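Local coordinates for fibronectin type III domain-containing protein (Simiduia agarivorans, PDB 6P2K), which probably hydrolyses xyloglucan or related beta-glucans through its glycoside hydrolase family 74 module, built of seven-bladed beta-propellers, the part of the longer protein described here, at residues S217-V222 with T275-K280; L506-L511 with S529-Y534; R687-G692 with D709-L714; A699-V704 with S772-D777. One frame throughout, in Å; residues are numbered along the deposited sequence.

Contact 1. Residues S217-V222 with T275-K280; sequences SPNGQV and TGNSHK
Ser-217 rides over a face of the His-279 imidazole, while two waters carry the clear polar links between loop 217-222 and segment 275-280, which enters strand 278-285. Ser-217 CB stands 3.8 Å from the centroid of the His-279 ring, a CH-pi contact only 20° off the ring normal; Val-222 CG2 meets the same ring in its plane, 3.3 Å from His-279 CE1. With OG of Ser-217 anti to its own N (chi1 172°), the hydroxyl leans over the rim of the imidazole and donates to Asn-219 OD1 at 3.0 Å. Gln-221 N reaches that oxygen from the other face of the amide, closing an Asx turn, so two donors fix the rotation of Asn-219. Water 1 gives its protons to Ser-217 OG (2.7 Å) and Gly-276 O (2.8 Å) and accepts from Asn-219 N. Water 2 takes a bond from Asn-219 ND2 at 3.0 Å and passes a weak one to Asn-277 OD1. Tyr-224 holds His-279 ND1, and Trp-299 also meets the ring. The strand-linking loop 217-222 of one four-stranded propeller blade is thus joined to the next blade by an aromatic face plus water, a junction that would probably weaken if the two waters were lost.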
loop_
_atom_site.group_PDB
_atom_site.type_symbol
_atom_site.label_atom_id
_atom_site.label_comp_id
_atom_site.label_asym_id
_atom_site.label_seq_id
_atom_site.Cartn_x
_atom_site.Cartn_y
_atom_site.Cartn_z
ATOM N N SER B 217 31.763 23.102 53.361
ATOM C CA SER B 217 31.366 24.431 52.934
ATOM C C SER B 217 32.591 25.342 52.849
ATOM O O SER B 217 33.528 25.207 53.642
ATOM C CB SER B 217 30.343 25.017 53.903
ATOM O OG SER B 217 30.080 26.378 53.612
ATOM N N PRO B 218 32.612 26.268 51.884
ATOM C CA PRO B 218 33.790 27.136 51.708
ATOM C C PRO B 218 34.239 27.857 52.966
ATOM O O PRO B 218 35.442 28.096 53.134
ATOM C CB PRO B 218 33.322 28.123 50.633
ATOM C CG PRO B 218 32.362 27.330 49.817
ATOM C CD PRO B 218 31.647 26.415 50.781
ATOM N N ASN B 219 33.323 28.214 53.860
ATOM C CA ASN B 219 33.733 28.848 55.103
ATOM C C ASN B 219 34.255 27.839 56.124
ATOM O O ASN B 219 34.591 28.226 57.249
ATOM C CB ASN B 219 32.582 29.680 55.684
ATOM C CG ASN B 219 31.349 28.853 56.009
ATOM O OD1 ASN B 219 31.379 27.624 55.998
ATOM N ND2 ASN B 219 30.249 29.539 56.313
ATOM N N GLY B 220 34.335 26.561 55.745
ATOM C CA GLY B 220 34.872 25.518 56.595
ATOM C C GLY B 220 34.004 25.111 57.763
ATOM O O GLY B 220 34.448 24.309 58.592
ATOM N N GLN B 221 32.760 25.595 57.830
ATOM C CA GLN B 221 31.982 25.501 59.056
ATOM C C GLN B 221 30.901 24.424 59.029
ATOM O O GLN B 221 30.367 24.084 60.089
ATOM C CB GLN B 221 31.382 26.877 59.381
ATOM C CG GLN B 221 32.492 27.893 59.562
ATOM C CD GLN B 221 32.068 29.361 59.465
ATOM O OE1 GLN B 221 32.679 30.132 58.737
ATOM N NE2 GLN B 221 31.076 29.763 60.259
ATOM N N VAL B 222 30.611 23.821 57.875
ATOM C CA VAL B 222 29.653 22.719 57.790
ATOM C C VAL B 222 30.229 21.612 56.919
ATOM O O VAL B 222 30.855 21.880 55.887
ATOM C CB VAL B 222 28.284 23.179 57.247
ATOM C CG1 VAL B 222 27.275 22.062 57.402
ATOM C CG2 VAL B 222 27.798 24.414 57.997
ATOM N N THR B 275 29.632 30.899 49.872
ATOM C CA THR B 275 30.598 31.424 50.828
ATOM C C THR B 275 29.966 31.887 52.135
ATOM O O THR B 275 30.699 32.171 53.089
ATOM C CB THR B 275 31.371 32.589 50.206
ATOM O OG1 THR B 275 30.444 33.548 49.679
ATOM C CG2 THR B 275 32.266 32.091 49.084
ATOM N N GLY B 276 28.645 31.969 52.207
ATOM C CA GLY B 276 27.942 32.392 53.412
ATOM C C GLY B 276 27.400 31.221 54.202
ATOM O O GLY B 276 28.059 30.187 54.348
ATOM N N ASN B 277 26.183 31.385 54.717
ATOM C CA ASN B 277 25.538 30.362 55.532
ATOM C C ASN B 277 24.489 29.555 54.773
ATOM O O ASN B 277 23.915 28.621 55.343
ATOM C CB ASN B 277 24.900 30.997 56.774
ATOM C CG ASN B 277 25.861 31.905 57.520
ATOM O OD1 ASN B 277 27.079 31.802 57.368
ATOM N ND2 ASN B 277 25.317 32.797 58.338
ATOM N N SER B 278 24.233 29.875 53.507
ATOM C CA SER B 278 23.336 29.093 52.662
ATOM C C SER B 278 24.176 28.303 51.669
ATOM O O SER B 278 24.926 28.891 50.881
ATOM C CB SER B 278 22.338 29.991 51.933
ATOM O OG SER B 278 21.399 29.213 51.210
ATOM N N HIS B 279 24.052 26.979 51.708
ATOM C CA HIS B 279 24.888 26.086 50.918
ATOM C C HIS B 279 24.057 25.374 49.862
ATOM O O HIS B 279 22.968 24.868 50.154
ATOM C CB HIS B 279 25.580 25.053 51.808
ATOM C CG HIS B 279 26.228 25.639 53.021
ATOM N ND1 HIS B 279 26.505 24.895 54.147
ATOM C CD2 HIS B 279 26.660 26.895 53.283
ATOM C CE1 HIS B 279 27.074 25.669 55.053
ATOM N NE2 HIS B 279 27.180 26.887 54.555
ATOM N N LYS B 280 24.576 25.334 48.641
ATOM C CA LYS B 280 24.059 24.465 47.597
ATOM C C LYS B 280 24.927 23.215 47.554
ATOM O O LYS B 280 26.156 23.312 47.454
ATOM C CB LYS B 280 24.060 25.171 46.241
ATOM C CG LYS B 280 23.219 26.439 46.194
ATOM C CD LYS B 280 21.750 26.130 45.956
ATOM C CE LYS B 280 20.907 27.398 46.016
ATOM N NZ LYS B 280 19.486 27.144 45.641
HETATM O O HOH W 1 30.296 29.023 53.127
HETATM O O HOH W 2 27.672 28.537 57.468
#

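Contact 2. Residues L506-L511 with S529-Y534; sequences LPKGVL and SNYGMY
Pro-507 wedges between two tyrosine rings, Tyr-531 and Tyr-534, and meets a face of each. Its CB lies 3.7 Å from the centroid of the Tyr-531 ring, 19° off the normal, and its CD lies 3.8 Å from the centroid of the Tyr-534 ring, also over the face; both CH-pi contacts are displaced toward the ring rim. CG, between CB and CD, lies 3.3 Å from Tyr-534 OH and also packs on Tyr-531 CB. Tyr-531, with CG anti to its carbonyl carbon (chi1 -72°), reaches alongside the loop as far as Lys-508, whose CD packs 3.5 Å from Tyr-531 OH before the amine runs on to Ser-370 of a second subunit. Leu-506 extends the apolar row, setting CD1 3.6 Å from Tyr-534 CG. At the other end Ser-529 is gripped through its backbone: its N donates to Val-510 O at 2.8 Å, nearly straight at 163°. Gly-509 passes Ser-529 so closely that a beta carbon on it would collide with Ser-529 O. Ser-528 is faced by both Tyr-531 and Gly-532, a classic beta bulge at the start of strand 532-536. This is one end of a beta-propeller blade: the lead-in to its first strand, 511-516, lies across the turn joining its second and third, while the fourth, 555-559, ends at the zinc ligand Glu-559.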
loop_
_atom_site.group_PDB
_atom_site.type_symbol
_atom_site.label_atom_id
_atom_site.label_comp_id
_atom_site.label_asym_id
_atom_site.label_seq_id
_atom_site.Cartn_x
_atom_site.Cartn_y
_atom_site.Cartn_z
ATOM N N LEU B 506 16.780 -23.938 16.902
ATOM C CA LEU B 506 18.104 -23.489 17.315
ATOM C C LEU B 506 18.137 -23.347 18.832
ATOM O O LEU B 506 17.329 -22.596 19.388
ATOM C CB LEU B 506 18.456 -22.166 16.649
ATOM C CG LEU B 506 19.855 -21.599 16.922
ATOM C CD1 LEU B 506 20.931 -22.465 16.284
ATOM C CD2 LEU B 506 19.956 -20.160 16.424
ATOM N N PRO B 507 19.032 -24.042 19.532
ATOM C CA PRO B 507 19.012 -24.025 21.001
ATOM C C PRO B 507 19.465 -22.686 21.570
ATOM O O PRO B 507 19.931 -21.788 20.866
ATOM C CB PRO B 507 19.976 -25.152 21.381
ATOM C CG PRO B 507 20.897 -25.255 20.217
ATOM C CD PRO B 507 20.077 -24.930 19.002
ATOM N N LYS B 508 19.329 -22.576 22.894
ATOM C CA LYS B 508 19.463 -21.303 23.592
ATOM C C LYS B 508 20.907 -20.858 23.794
ATOM O O LYS B 508 21.124 -19.739 24.271
ATOM C CB LYS B 508 18.768 -21.381 24.956
ATOM C CG LYS B 508 19.601 -22.074 26.028
ATOM C CD LYS B 508 18.741 -22.774 27.072
ATOM C CE LYS B 508 17.828 -21.799 27.800
ATOM N NZ LYS B 508 16.947 -22.485 28.792
ATOM N N GLY B 509 21.893 -21.686 23.462
ATOM C CA GLY B 509 23.278 -21.296 23.682
ATOM C C GLY B 509 23.670 -20.118 22.804
ATOM O O GLY B 509 23.281 -20.028 21.638
ATOM N N VAL B 510 24.447 -19.196 23.388
ATOM C CA VAL B 510 24.886 -17.999 22.678
ATOM C C VAL B 510 25.593 -18.391 21.391
ATOM O O VAL B 510 26.473 -19.257 21.388
ATOM C CB VAL B 510 25.799 -17.149 23.581
ATOM C CG1 VAL B 510 26.481 -16.048 22.776
ATOM C CG2 VAL B 510 25.004 -16.547 24.735
ATOM N N LEU B 511 25.192 -17.766 20.283
ATOM C CA LEU B 511 25.851 -17.974 18.993
ATOM C C LEU B 511 27.108 -17.110 18.976
ATOM O O LEU B 511 27.129 -15.991 18.455
ATOM C CB LEU B 511 24.919 -17.627 17.837
ATOM C CG LEU B 511 23.469 -18.103 17.913
ATOM C CD1 LEU B 511 22.675 -17.629 16.697
ATOM C CD2 LEU B 511 23.408 -19.614 18.042
ATOM N N SER B 529 26.761 -22.061 21.790
ATOM C CA SER B 529 27.694 -22.466 22.835
ATOM C C SER B 529 27.128 -23.601 23.676
ATOM O O SER B 529 26.020 -23.504 24.213
ATOM C CB SER B 529 28.038 -21.269 23.725
ATOM O OG SER B 529 28.846 -20.342 23.024
ATOM N N ASN B 530 27.904 -24.685 23.763
ATOM C CA ASN B 530 27.592 -25.897 24.518
ATOM C C ASN B 530 26.465 -26.711 23.902
ATOM O O ASN B 530 25.914 -27.600 24.561
ATOM C CB ASN B 530 27.277 -25.584 25.985
ATOM C CG ASN B 530 28.457 -24.969 26.708
ATOM O OD1 ASN B 530 28.345 -23.906 27.319
ATOM N ND2 ASN B 530 29.606 -25.631 26.627
ATOM N N TYR B 531 26.118 -26.450 22.644
ATOM C CA TYR B 531 25.134 -27.266 21.940
ATOM C C TYR B 531 25.670 -27.832 20.636
ATOM O O TYR B 531 25.602 -29.048 20.425
ATOM C CB TYR B 531 23.857 -26.451 21.684
ATOM C CG TYR B 531 23.055 -26.205 22.939
ATOM C CD1 TYR B 531 22.119 -27.130 23.381
ATOM C CD2 TYR B 531 23.243 -25.054 23.691
ATOM C CE1 TYR B 531 21.385 -26.914 24.535
ATOM C CE2 TYR B 531 22.516 -24.828 24.850
ATOM C CZ TYR B 531 21.589 -25.761 25.267
ATOM O OH TYR B 531 20.865 -25.535 26.417
ATOM N N GLY B 532 26.203 -26.997 19.756
ATOM C CA GLY B 532 26.795 -27.477 18.525
ATOM C C GLY B 532 26.670 -26.445 17.421
ATOM O O GLY B 532 26.302 -25.296 17.653
ATOM N N MET B 533 26.991 -26.884 16.206
ATOM C CA MET B 533 26.983 -26.012 15.040
ATOM C C MET B 533 25.727 -26.236 14.213
ATOM O O MET B 533 25.327 -27.378 13.961
ATOM C CB MET B 533 28.215 -26.232 14.164
ATOM C CG MET B 533 28.349 -25.178 13.072
ATOM S SD MET B 533 29.951 -25.176 12.255
ATOM C CE MET B 533 30.908 -24.191 13.401
ATOM N N TYR B 534 25.119 -25.134 13.780
ATOM C CA TYR B 534 23.872 -25.165 13.036
ATOM C C TYR B 534 24.023 -24.338 11.767
ATOM O O TYR B 534 24.927 -23.508 11.640
ATOM C CB TYR B 534 22.702 -24.652 13.886
ATOM C CG TYR B 534 22.459 -25.511 15.103
ATOM C CD1 TYR B 534 23.276 -25.410 16.224
ATOM C CD2 TYR B 534 21.428 -26.441 15.125
ATOM C CE1 TYR B 534 23.069 -26.207 17.332
ATOM C CE2 TYR B 534 21.210 -27.235 16.233
ATOM C CZ TYR B 534 22.038 -27.118 17.329
ATOM O OH TYR B 534 21.828 -27.909 18.434
#

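Contact 3. Residues R687-G692 with D709-L714; sequences RFKFTG and DHDYQL
The ring of Phe-688 presents its edge to the Leu-714 carbonyl, with Leu-714 O in the ring plane and 3.5 Å from Phe-688 CE1; Phe-690 CD2 lies at the edge too, and Phe-688 CE2 in turn sits over the centre of the Phe-690 face. Tyr-712 carries Asp-711 CB over one face and water 3 at its edge, and Arg-687 crosses it at about a right angle, CB 3.6 Å from Tyr-712 CE2. Water 3 joins Tyr-712 OH to Arg-687 O and Lys-689 NZ. Polar grip centres on Asp-709, whose OD2 takes the backbone N of Lys-689 at 2.8 Å on its anti side and Lys-689 NZ at 3.1 Å through the syn lone pair. The amine reaches OD2 because the lysine chain folds back at its last two torsions (chi3 -67°, chi4 -69°), which also brings NZ to within 2.9 Å of Asp-711 OD2, on the anti lone pair. OD1 of Asp-709 meanwhile accepts from Asp-711 N, 3.1 Å away, forming an Asx turn. Were Asp-709 an alanine, Lys-689 would probably keep just Asp-711 to balance its charge, and its backbone N–H would lose its acceptor. Gln-713 and Leu-714 both face Asp-709, a G1 beta bulge: this is the tight hairpin turn between strands 702-709 and 714-723 of a propeller blade, pinned by the loop that leads into that blade's first strand.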
loop_
_atom_site.group_PDB
_atom_site.type_symbol
_atom_site.label_atom_id
_atom_site.label_comp_id
_atom_site.label_asym_id
_atom_site.label_seq_id
_atom_site.Cartn_x
_atom_site.Cartn_y
_atom_site.Cartn_z
ATOM N N ARG B 687 55.071 -8.123 33.342
ATOM C CA ARG B 687 53.802 -8.831 33.456
ATOM C C ARG B 687 53.148 -9.122 32.114
ATOM O O ARG B 687 52.228 -9.944 32.061
ATOM C CB ARG B 687 52.804 -8.030 34.303
ATOM C CG ARG B 687 53.405 -7.169 35.392
ATOM C CD ARG B 687 52.323 -6.793 36.385
ATOM N NE ARG B 687 52.812 -5.934 37.457
ATOM C CZ ARG B 687 52.424 -6.035 38.723
ATOM N NH1 ARG B 687 51.546 -6.966 39.076
ATOM N NH2 ARG B 687 52.917 -5.213 39.638
ATOM N N PHE B 688 53.591 -8.470 31.042
ATOM C CA PHE B 688 52.895 -8.565 29.768
ATOM C C PHE B 688 52.981 -9.975 29.203
ATOM O O PHE B 688 54.066 -10.553 29.104
ATOM C CB PHE B 688 53.472 -7.570 28.764
ATOM C CG PHE B 688 52.806 -7.623 27.416
ATOM C CD1 PHE B 688 51.565 -7.040 27.220
ATOM C CD2 PHE B 688 53.415 -8.264 26.349
ATOM C CE1 PHE B 688 50.946 -7.090 25.981
ATOM C CE2 PHE B 688 52.802 -8.319 25.112
ATOM C CZ PHE B 688 51.567 -7.730 24.928
ATOM N N LYS B 689 51.830 -10.522 28.826
ATOM C CA LYS B 689 51.743 -11.801 28.140
ATOM C C LYS B 689 51.357 -11.559 26.688
ATOM O O LYS B 689 50.486 -10.733 26.396
ATOM C CB LYS B 689 50.726 -12.723 28.820
ATOM C CG LYS B 689 50.957 -12.878 30.321
ATOM C CD LYS B 689 49.949 -13.825 30.954
ATOM C CE LYS B 689 48.539 -13.254 30.910
ATOM N NZ LYS B 689 48.385 -12.083 31.820
ATOM N N PHE B 690 52.020 -12.270 25.775
ATOM C CA PHE B 690 51.779 -12.095 24.344
ATOM C C PHE B 690 50.554 -12.913 23.949
ATOM O O PHE B 690 50.642 -13.996 23.365
ATOM C CB PHE B 690 53.009 -12.488 23.537
ATOM C CG PHE B 690 54.043 -11.405 23.452
ATOM C CD1 PHE B 690 54.989 -11.254 24.452
ATOM C CD2 PHE B 690 54.061 -10.529 22.380
ATOM C CE1 PHE B 690 55.943 -10.254 24.382
ATOM C CE2 PHE B 690 55.012 -9.526 22.303
ATOM C CZ PHE B 690 55.952 -9.387 23.306
ATOM N N THR B 691 49.383 -12.372 24.290
ATOM C CA THR B 691 48.114 -12.960 23.882
ATOM C C THR B 691 47.354 -11.976 23.001
ATOM O O THR B 691 47.946 -11.045 22.445
ATOM C CB THR B 691 47.264 -13.339 25.099
ATOM O OG1 THR B 691 47.078 -12.189 25.933
ATOM C CG2 THR B 691 47.945 -14.425 25.907
ATOM N N GLY B 692 46.044 -12.164 22.885
ATOM C CA GLY B 692 45.215 -11.243 22.129
ATOM C C GLY B 692 43.757 -11.445 22.471
ATOM O O GLY B 692 43.376 -12.420 23.125
ATOM N N ASP B 709 47.257 -7.834 25.928
ATOM C CA ASP B 709 47.025 -8.553 27.181
ATOM C C ASP B 709 45.855 -7.883 27.898
ATOM O O ASP B 709 46.016 -6.831 28.526
ATOM C CB ASP B 709 48.280 -8.568 28.050
ATOM C CG ASP B 709 48.181 -9.542 29.217
ATOM O OD1 ASP B 709 47.051 -9.905 29.611
ATOM O OD2 ASP B 709 49.240 -9.944 29.748
ATOM N N HIS B 710 44.679 -8.508 27.811
ATOM C CA HIS B 710 43.473 -7.941 28.400
ATOM C C HIS B 710 43.540 -7.864 29.920
ATOM O O HIS B 710 42.762 -7.119 30.523
ATOM C CB HIS B 710 42.255 -8.764 27.980
ATOM C CG HIS B 710 42.091 -10.037 28.754
ATOM N ND1 HIS B 710 42.732 -11.208 28.406
ATOM C CD2 HIS B 710 41.361 -10.323 29.858
ATOM C CE1 HIS B 710 42.404 -12.159 29.263
ATOM N NE2 HIS B 710 41.573 -11.647 30.154
ATOM N N ASP B 711 44.437 -8.624 30.552
ATOM C CA ASP B 711 44.540 -8.583 32.008
ATOM C C ASP B 711 45.030 -7.229 32.501
ATOM O O ASP B 711 44.721 -6.831 33.630
ATOM C CB ASP B 711 45.469 -9.688 32.506
ATOM C CG ASP B 711 44.815 -11.051 32.479
ATOM O OD1 ASP B 711 43.599 -11.132 32.752
ATOM O OD2 ASP B 711 45.519 -12.040 32.186
ATOM N N TYR B 712 45.788 -6.509 31.675
ATOM C CA TYR B 712 46.283 -5.196 32.045
ATOM C C TYR B 712 45.941 -4.115 31.029
ATOM O O TYR B 712 46.390 -2.975 31.192
ATOM C CB TYR B 712 47.807 -5.238 32.251
ATOM C CG TYR B 712 48.280 -6.419 33.070
ATOM C CD1 TYR B 712 48.046 -6.479 34.437
ATOM C CD2 TYR B 712 48.958 -7.474 32.474
ATOM C CE1 TYR B 712 48.475 -7.557 35.193
ATOM C CE2 TYR B 712 49.390 -8.558 33.217
ATOM C CZ TYR B 712 49.147 -8.595 34.578
ATOM O OH TYR B 712 49.576 -9.670 35.326
ATOM N N GLN B 713 45.161 -4.438 29.992
ATOM C CA GLN B 713 44.789 -3.483 28.944
ATOM C C GLN B 713 46.025 -2.904 28.259
ATOM O O GLN B 713 46.095 -1.711 27.964
ATOM C CB GLN B 713 43.901 -2.364 29.493
ATOM C CG GLN B 713 42.619 -2.851 30.134
ATOM C CD GLN B 713 41.965 -1.789 30.994
ATOM O OE1 GLN B 713 41.056 -2.078 31.772
ATOM N NE2 GLN B 713 42.428 -0.548 30.859
ATOM N N LEU B 714 47.008 -3.760 28.005
ATOM C CA LEU B 714 48.245 -3.367 27.349
ATOM C C LEU B 714 48.261 -3.926 25.935
ATOM O O LEU B 714 48.093 -5.135 25.737
ATOM C CB LEU B 714 49.461 -3.859 28.134
ATOM C CG LEU B 714 49.580 -3.290 29.549
ATOM C CD1 LEU B 714 50.646 -4.027 30.343
ATOM C CD2 LEU B 714 49.884 -1.799 29.491
HETATM O O HOH W 3 50.703 -11.801 33.863
HETATM O O HOH W 4 50.744 -9.342 37.793
#

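Contact 4. Residues A699-V704 with S772-D777; sequences AGNKIV and SGMNMD
A type II' turn from Ala-699 to Lys-702 lies against segment 772-777, extended from Met-774 onward, with Gly-700 CA and Met-776 CA only 4.5 Å apart. Gly-700 occupies the turn corner with positive phi, and its CA approaches Asn-775 O at 3.2 Å in a CA-H...O contact; a beta carbon there would collide with that oxygen. Asn-701 is the polar clasp. Its CG sits between backbone N and carbonyl carbon (chi1 61°), which stands the amide up against the tail: OD1 accepts from Asn-775 N at 3.1 Å, almost straight at 170° though the donor lies well above the amide plane, and ND2 gives a weak bond to Gly-773 O at 3.4 Å. Asn-701 N adds another weak bond, to Asn-775 O. A leucine at Asn-701 would probably leave Asn-775 N without its acceptor and Gly-773 O without its weak donor, holding the tail less firmly. Met-774, extended beyond CG, reaches Ala-699 and Lys-702: its CE touches Ala-699 CB at 3.7 Å, and its SD lies 3.7 Å from Lys-702 CG. Lys-702, bent at chi2, sends NZ to Thr-722, with a weak bond to Ser-772 O and a water, 2.9 Å from Lys-702 NZ, that donates to the same carbonyl. The hairpin of strands 697-699 and 702-709 is thus clasped by the tail that follows strand 765-770. Phe-748 of strand 745-751 packs on Ala-699, Lys-702 and Met-774, while Tyr-625 of strand 618-625 touches Asn-701, Asn-775 and Asp-777, so the tail bridges three neighbouring sheets.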
loop_
_atom_site.group_PDB
_atom_site.type_symbol
_atom_site.label_atom_id
_atom_site.label_comp_id
_atom_site.label_asym_id
_atom_site.label_seq_id
_atom_site.Cartn_x
_atom_site.Cartn_y
_atom_site.Cartn_z
ATOM N N ALA B 699 43.392 -11.862 3.900
ATOM C CA ALA B 699 42.734 -11.627 2.623
ATOM C C ALA B 699 43.800 -11.265 1.602
ATOM O O ALA B 699 44.720 -10.503 1.914
ATOM C CB ALA B 699 41.687 -10.509 2.721
ATOM N N GLY B 700 43.673 -11.816 0.397
ATOM C CA GLY B 700 44.656 -11.539 -0.638
ATOM C C GLY B 700 46.051 -11.910 -0.176
ATOM O O GLY B 700 46.296 -13.016 0.321
ATOM N N ASN B 701 46.984 -10.969 -0.318
ATOM C CA ASN B 701 48.361 -11.152 0.119
ATOM C C ASN B 701 48.633 -10.495 1.469
ATOM O O ASN B 701 49.778 -10.134 1.760
ATOM C CB ASN B 701 49.329 -10.611 -0.937
ATOM C CG ASN B 701 49.148 -9.119 -1.192
ATOM O OD1 ASN B 701 48.155 -8.521 -0.776
ATOM N ND2 ASN B 701 50.109 -8.516 -1.881
ATOM N N LYS B 702 47.607 -10.335 2.305
ATOM C CA LYS B 702 47.740 -9.593 3.551
ATOM C C LYS B 702 47.226 -10.405 4.734
ATOM O O LYS B 702 46.189 -11.073 4.648
ATOM C CB LYS B 702 46.990 -8.255 3.479
ATOM C CG LYS B 702 47.502 -7.302 2.403
ATOM C CD LYS B 702 48.888 -6.761 2.734
ATOM C CE LYS B 702 49.480 -6.015 1.547
ATOM N NZ LYS B 702 50.760 -5.330 1.880
ATOM N N ILE B 703 47.964 -10.331 5.841
ATOM C CA ILE B 703 47.589 -10.929 7.118
ATOM C C ILE B 703 47.853 -9.898 8.206
ATOM O O ILE B 703 48.872 -9.199 8.172
ATOM C CB ILE B 703 48.373 -12.230 7.394
ATOM C CG1 ILE B 703 48.080 -13.278 6.322
ATOM C CG2 ILE B 703 48.045 -12.782 8.775
ATOM C CD1 ILE B 703 49.088 -14.405 6.284
ATOM N N VAL B 704 46.936 -9.794 9.169
ATOM C CA VAL B 704 47.054 -8.832 10.257
ATOM C C VAL B 704 46.798 -9.543 11.581
ATOM O O VAL B 704 46.056 -10.527 11.645
ATOM C CB VAL B 704 46.084 -7.638 10.072
ATOM C CG1 VAL B 704 44.638 -8.117 10.063
ATOM C CG2 VAL B 704 46.300 -6.566 11.140
ATOM N N SER B 772 48.004 -0.374 1.804
ATOM C CA SER B 772 48.625 -0.181 0.502
ATOM C C SER B 772 49.263 -1.473 0.004
ATOM O O SER B 772 49.623 -2.362 0.782
ATOM C CB SER B 772 49.673 0.934 0.558
ATOM O OG SER B 772 50.624 0.695 1.580
ATOM N N GLY B 773 49.394 -1.564 -1.316
ATOM C CA GLY B 773 50.012 -2.725 -1.935
ATOM C C GLY B 773 49.261 -4.020 -1.742
ATOM O O GLY B 773 49.877 -5.092 -1.757
ATOM N N MET B 774 47.945 -3.957 -1.557
ATOM C CA MET B 774 47.124 -5.156 -1.436
ATOM C C MET B 774 46.641 -5.615 -2.806
ATOM O O MET B 774 46.263 -4.793 -3.654
ATOM C CB MET B 774 45.927 -4.886 -0.521
ATOM C CG MET B 774 45.132 -6.121 -0.171
ATOM S SD MET B 774 44.245 -5.947 1.386
ATOM C CE MET B 774 43.522 -7.577 1.536
ATOM N N ASN B 775 46.672 -6.930 -3.027
ATOM C CA ASN B 775 46.142 -7.535 -4.240
ATOM C C ASN B 775 45.173 -8.654 -3.899
ATOM O O ASN B 775 45.407 -9.439 -2.976
ATOM C CB ASN B 775 47.286 -8.042 -5.141
ATOM C CG ASN B 775 48.238 -6.925 -5.547
ATOM O OD1 ASN B 775 47.781 -5.862 -5.968
ATOM N ND2 ASN B 775 49.545 -7.153 -5.432
ATOM N N MET B 776 44.086 -8.715 -4.658
ATOM C CA MET B 776 42.980 -9.615 -4.396
ATOM C C MET B 776 42.731 -10.461 -5.631
ATOM O O MET B 776 43.042 -10.050 -6.754
ATOM C CB MET B 776 41.697 -8.837 -4.056
ATOM C CG MET B 776 41.795 -7.922 -2.863
ATOM S SD MET B 776 41.425 -8.799 -1.342
ATOM C CE MET B 776 39.719 -9.249 -1.652
ATOM N N ASP B 777 42.135 -11.615 -5.457
ATOM C CA ASP B 777 41.633 -12.357 -6.574
ATOM C C ASP B 777 40.392 -11.573 -7.001
ATOM O O ASP B 777 39.676 -11.068 -6.170
ATOM C CB ASP B 777 41.146 -13.709 -6.149
ATOM C CG ASP B 777 42.233 -14.702 -6.001
ATOM O OD1 ASP B 777 43.354 -14.385 -6.279
ATOM O OD2 ASP B 777 41.930 -15.813 -5.600
HETATM O O HOH W 5 51.173 -2.758 3.099
#

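How the contacts relate
From the N terminus, contact 1 comes first, closing a loop of about 50 residues and joining two successive four-stranded sheets. Contact 2 follows in series, closing a much shorter loop within a single sheet; its centre lies 61 Å from that of contact 1, on the opposite side of the chain's centre. Contacts 3 and 4, closing loops of 16 and 67 residues, cross: their segments alternate as 687-692, 699-704, 709-714 and 772-777. Strand 702-709 runs from the turn held in contact 4 to the turn held in contact 3, so the two secure different ends of one sheet. Contact 4 also brings the C-terminal tail back to that sheet. None touches another.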